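PDB 3FIW: putative tetR-family transcriptional regulator from Streptomyces coelicolor, which probably binds regulatory DNA as a dimeric, all-helical transcription factor of the TetR family, most likely acting as a repressor. Local coordinates for residues H97-F100 / L101-T104; S191-E194 / A195-L199. All blocks are in the same frame, centred on the assembly; numbering follows the deposited sequence.

Interaction 1: residues H97-F100 / L101-T104; sequences HGWF and LRNT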
loop_
_atom_site.group_PDB
_atom_site.type_symbol
_atom_site.label_atom_id
_atom_site.label_comp_id
_atom_site.label_asym_id
_atom_site.label_seq_id
_atom_site.Cartn_x
_atom_site.Cartn_y
_atom_site.Cartn_z
ATOM N N HIS A 97 18.054 14.245 9.097
ATOM C CA HIS A 97 17.386 13.144 9.783
ATOM C C HIS A 97 15.945 13.523 10.112
ATOM O O HIS A 97 15.047 12.782 9.770
ATOM C CB HIS A 97 18.179 12.724 11.032
ATOM C CG HIS A 97 17.704 11.457 11.674
ATOM N ND1 HIS A 97 16.375 11.069 11.693
ATOM C CD2 HIS A 97 18.373 10.518 12.394
ATOM C CE1 HIS A 97 16.257 9.934 12.365
ATOM N NE2 HIS A 97 17.458 9.567 12.784
ATOM N N GLY A 98 15.760 14.656 10.785
ATOM C CA GLY A 98 14.460 15.247 11.073
ATOM C C GLY A 98 13.674 15.631 9.831
ATOM O O GLY A 98 12.458 15.461 9.810
ATOM N N TRP A 99 14.349 16.158 8.808
ATOM C CA TRP A 99 13.716 16.442 7.541
ATOM C C TRP A 99 13.200 15.151 6.905
ATOM O O TRP A 99 12.054 15.085 6.442
ATOM C CB TRP A 99 14.652 17.113 6.556
ATOM C CG TRP A 99 13.983 17.224 5.172
ATOM C CD1 TRP A 99 13.170 18.241 4.729
ATOM C CD2 TRP A 99 14.019 16.249 4.101
ATOM N NE1 TRP A 99 12.717 17.963 3.454
ATOM C CE2 TRP A 99 13.243 16.770 3.037
ATOM C CE3 TRP A 99 14.662 15.021 3.929
ATOM C CZ2 TRP A 99 13.077 16.089 1.835
ATOM C CZ3 TRP A 99 14.498 14.340 2.737
ATOM C CH2 TRP A 99 13.713 14.869 1.702
ATOM N N PHE A 100 14.028 14.118 6.875
ATOM C CA PHE A 100 13.546 12.827 6.315
ATOM C C PHE A 100 12.215 12.363 6.930
ATOM O O PHE A 100 11.257 12.031 6.234
ATOM C CB PHE A 100 14.629 11.733 6.414
ATOM C CG PHE A 100 14.281 10.482 5.670
ATOM C CD1 PHE A 100 14.702 10.300 4.375
ATOM C CD2 PHE A 100 13.500 9.499 6.261
ATOM C CE1 PHE A 100 14.365 9.168 3.688
ATOM C CE2 PHE A 100 13.163 8.371 5.578
ATOM C CZ PHE A 100 13.598 8.200 4.297
ATOM N N LEU A 101 12.172 12.323 8.248
ATOM C CA LEU A 101 10.927 12.001 8.932
ATOM C C LEU A 101 9.818 12.940 8.521
ATOM O O LEU A 101 8.718 12.494 8.222
ATOM C CB LEU A 101 11.142 12.066 10.451
ATOM C CG LEU A 101 12.197 11.056 10.984
ATOM C CD1 LEU A 101 12.413 11.305 12.457
ATOM C CD2 LEU A 101 11.786 9.623 10.760
ATOM N N ARG A 102 10.112 14.243 8.574
ATOM C CA ARG A 102 9.161 15.296 8.204
ATOM C C ARG A 102 8.577 15.112 6.767
ATOM O O ARG A 102 7.338 15.190 6.564
ATOM C CB ARG A 102 9.813 16.666 8.411
ATOM C CG ARG A 102 8.840 17.849 8.492
ATOM C CD ARG A 102 9.534 19.235 8.600
ATOM N NE ARG A 102 10.684 19.091 9.466
ATOM C CZ ARG A 102 11.917 19.474 9.137
ATOM N NH1 ARG A 102 12.124 20.069 7.957
ATOM N NH2 ARG A 102 12.931 19.268 9.990
ATOM N N ASN A 103 9.450 14.819 5.798
ATOM C CA ASN A 103 9.013 14.522 4.408
ATOM C C ASN A 103 8.008 13.348 4.246
ATOM O O ASN A 103 6.990 13.425 3.512
ATOM C CB ASN A 103 10.241 14.244 3.565
ATOM C CG ASN A 103 9.905 14.158 2.124
ATOM O OD1 ASN A 103 9.547 15.157 1.508
ATOM N ND2 ASN A 103 9.974 12.966 1.574
ATOM N N THR A 104 8.284 12.252 4.960
ATOM C CA THR A 104 7.417 11.073 4.916
ATOM C C THR A 104 6.104 11.360 5.659
ATOM O O THR A 104 5.018 10.935 5.188
ATOM C CB THR A 104 8.090 9.838 5.578
ATOM O OG1 THR A 104 9.363 9.656 5.031
ATOM C CG2 THR A 104 7.286 8.532 5.311
#
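Asn103 lies over one face of the Trp99 indole, one helical turn further along. Its CB sits 3.9 Å from the centroid of the six-membered ring of Trp99 and 15° off the ring normal, a CH-pi contact, while the amide lies over the rim of the same face at CZ2 and CH2, its plane turned 20° from the indole. Trp99 and Asn103 both have CG anti to the backbone N (chi1 173° in Trp99), which makes the two flat groups project the same way. Lys136 of helix 130-142 hydrogen-bonds Asn103 OD1, and the ring of Phe139 meets the indole edge-to-face. Replacing Trp99 by alanine would probably leave the Asn103 amide without the face it rests on and Phe139 without its edge-to-face partner. Phe100 O is gripped twice, by Thr104 N at 3.2 Å and, from the other face of the carbonyl plane, by Thr104 OG1 at 3.3 Å; the hydroxyl of this buried threonine thus donates one turn back.

Packing is looser on the side of Arg102, an exposed residue. Its chain bends at chi3 and lays one guanidinium face over Trp99 CA and N, with NH1 3.9 Å from Trp99 CD1 at the indole edge and the two planes nearly perpendicular. Glu94 holds NH1 in a salt bridge. His97 only lightly touches its own helix, ND1 4.0 Å from Leu101 CD1, and packs also on Val205 of the second subunit. Such side-chain packing over unbroken i to i+4 backbone bonds is the pattern of an amphipathic alpha-helix, here helix 96-112 of the TetR-like C-terminal domain.

Interaction 2: residues S191-E194 / A195-L199; sequences SAFE and AGLAL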
loop_
_atom_site.group_PDB
_atom_site.type_symbol
_atom_site.label_atom_id
_atom_site.label_comp_id
_atom_site.label_asym_id
_atom_site.label_seq_id
_atom_site.Cartn_x
_atom_site.Cartn_y
_atom_site.Cartn_z
ATOM N N SER A 191 15.332 -5.224 -6.562
ATOM C CA SER A 191 16.445 -4.612 -5.829
ATOM C C SER A 191 15.971 -3.632 -4.776
ATOM O O SER A 191 16.489 -3.618 -3.652
ATOM C CB SER A 191 17.384 -3.887 -6.771
ATOM O OG SER A 191 18.001 -4.853 -7.590
ATOM N N ALA A 192 15.003 -2.826 -5.175
ATOM C CA ALA A 192 14.401 -1.841 -4.326
ATOM C C ALA A 192 13.683 -2.514 -3.143
ATOM O O ALA A 192 13.783 -2.080 -2.002
ATOM C CB ALA A 192 13.410 -1.020 -5.173
ATOM N N PHE A 193 12.964 -3.591 -3.428
ATOM C CA PHE A 193 12.334 -4.311 -2.372
ATOM C C PHE A 193 13.380 -4.842 -1.369
ATOM O O PHE A 193 13.189 -4.794 -0.147
ATOM C CB PHE A 193 11.448 -5.443 -2.937
ATOM C CG PHE A 193 11.175 -6.534 -1.945
ATOM C CD1 PHE A 193 10.133 -6.401 -1.005
ATOM C CD2 PHE A 193 11.991 -7.652 -1.902
ATOM C CE1 PHE A 193 9.883 -7.389 -0.090
ATOM C CE2 PHE A 193 11.751 -8.660 -0.973
ATOM C CZ PHE A 193 10.702 -8.519 -0.059
ATOM N N GLU A 194 14.466 -5.393 -1.873
ATOM C CA GLU A 194 15.457 -5.992 -1.010
ATOM C C GLU A 194 16.145 -4.953 -0.112
ATOM O O GLU A 194 16.432 -5.206 1.093
ATOM C CB GLU A 194 16.476 -6.777 -1.830
ATOM C CG GLU A 194 15.970 -8.112 -2.303
ATOM C CD GLU A 194 16.003 -9.179 -1.213
ATOM O OE1 GLU A 194 15.314 -10.174 -1.358
ATOM O OE2 GLU A 194 16.757 -9.069 -0.220
ATOM N N ALA A 195 16.446 -3.804 -0.702
ATOM C CA ALA A 195 17.126 -2.752 0.035
ATOM C C ALA A 195 16.184 -2.134 1.075
ATOM O O ALA A 195 16.618 -1.769 2.163
ATOM C CB ALA A 195 17.709 -1.678 -0.925
ATOM N N GLY A 196 14.904 -2.015 0.753
ATOM C CA GLY A 196 13.972 -1.375 1.678
ATOM C C GLY A 196 13.718 -2.336 2.841
ATOM O O GLY A 196 13.579 -1.919 4.001
ATOM N N LEU A 197 13.746 -3.627 2.536
ATOM C CA LEU A 197 13.609 -4.649 3.537
ATOM C C LEU A 197 14.837 -4.754 4.455
ATOM O O LEU A 197 14.713 -5.049 5.625
ATOM C CB LEU A 197 13.206 -6.021 2.885
ATOM C CG LEU A 197 13.363 -7.270 3.769
ATOM C CD1 LEU A 197 12.478 -7.101 4.969
ATOM C CD2 LEU A 197 13.108 -8.578 3.028
ATOM N N ALA A 198 16.026 -4.510 3.930
ATOM C CA ALA A 198 17.237 -4.594 4.738
ATOM C C ALA A 198 17.274 -3.369 5.686
ATOM O O ALA A 198 17.729 -3.476 6.851
ATOM C CB ALA A 198 18.416 -4.616 3.843
ATOM N N LEU A 199 16.787 -2.225 5.183
ATOM C CA LEU A 199 16.699 -1.005 5.979
ATOM C C LEU A 199 15.861 -1.230 7.206
ATOM O O LEU A 199 16.272 -0.872 8.297
ATOM C CB LEU A 199 16.130 0.184 5.165
ATOM C CG LEU A 199 17.046 0.931 4.175
ATOM C CD1 LEU A 199 16.288 1.903 3.343
ATOM C CD2 LEU A 199 18.188 1.619 4.926
#
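Glu194, Ala195 and Leu197 carry most of this one-turn contact, and they do so largely through backbone and CB atoms. Leu197 CB rests 3.3 Å from Phe193 O, the carbonyl that also accepts Leu197 N at 3.0 Å, so the amide and the beta carbon of Leu197 both face this oxygen. Further out, CD2 of Leu197 touches CZ of Phe193 at 3.9 Å. The two side chains run side by side in the same direction, since CG is anti to the backbone N in both (chi1 158° in Phe193, 165° in Leu197); the methyl meets the far end of the ring obliquely, a single apolar touch and not a stack.

Glu194 contributes mainly its main chain: its O accepts Ala198 N at 2.9 Å, through a noticeably bent N-H...O angle of 139°, while Ala198 CB lies 3.4 Å from the same oxygen. The Glu194 chain turns at chi2, and its carboxylate finds its partner across the dimer, where OE1 forms a salt bridge with Arg105 of the second subunit. Ala195 packs more simply, its N bonded to Ser191 O and its CB 3.6 Å from that same oxygen. The bond from Gly196 N to Ala192 O continues the helix.

The turn belongs to helix 189-204, which has helix 147-170 of its own chain on one flank, where Ala192 meets Arg159, Ala195 meets Met152 and Leu199 meets Ala153. Phe193 and Leu197 instead pack on the second subunit, against Arg108 and Leu101 of its helix 96-112, which places this turn between two helices from different chains.

Interactions 1 and 2 lie on separate helices, 96-112 and 189-204, and follow one another along the chain. Within one subunit their centres are 19 Å apart and their nearest atoms about 7 Å, so they do not touch. Helix 147-170 relates them, since Phe100 of interaction 1 packs on Ala153, a residue that interaction 2 also reaches. The direct meeting occurs across the dimer, where Thr104 of interaction 1 packs on Phe193 of the second subunit, next to the leucine pair already named. Both contacts thus contribute to the subunit interface, on helices separate from the predicted helix-turn-helix at 47-66.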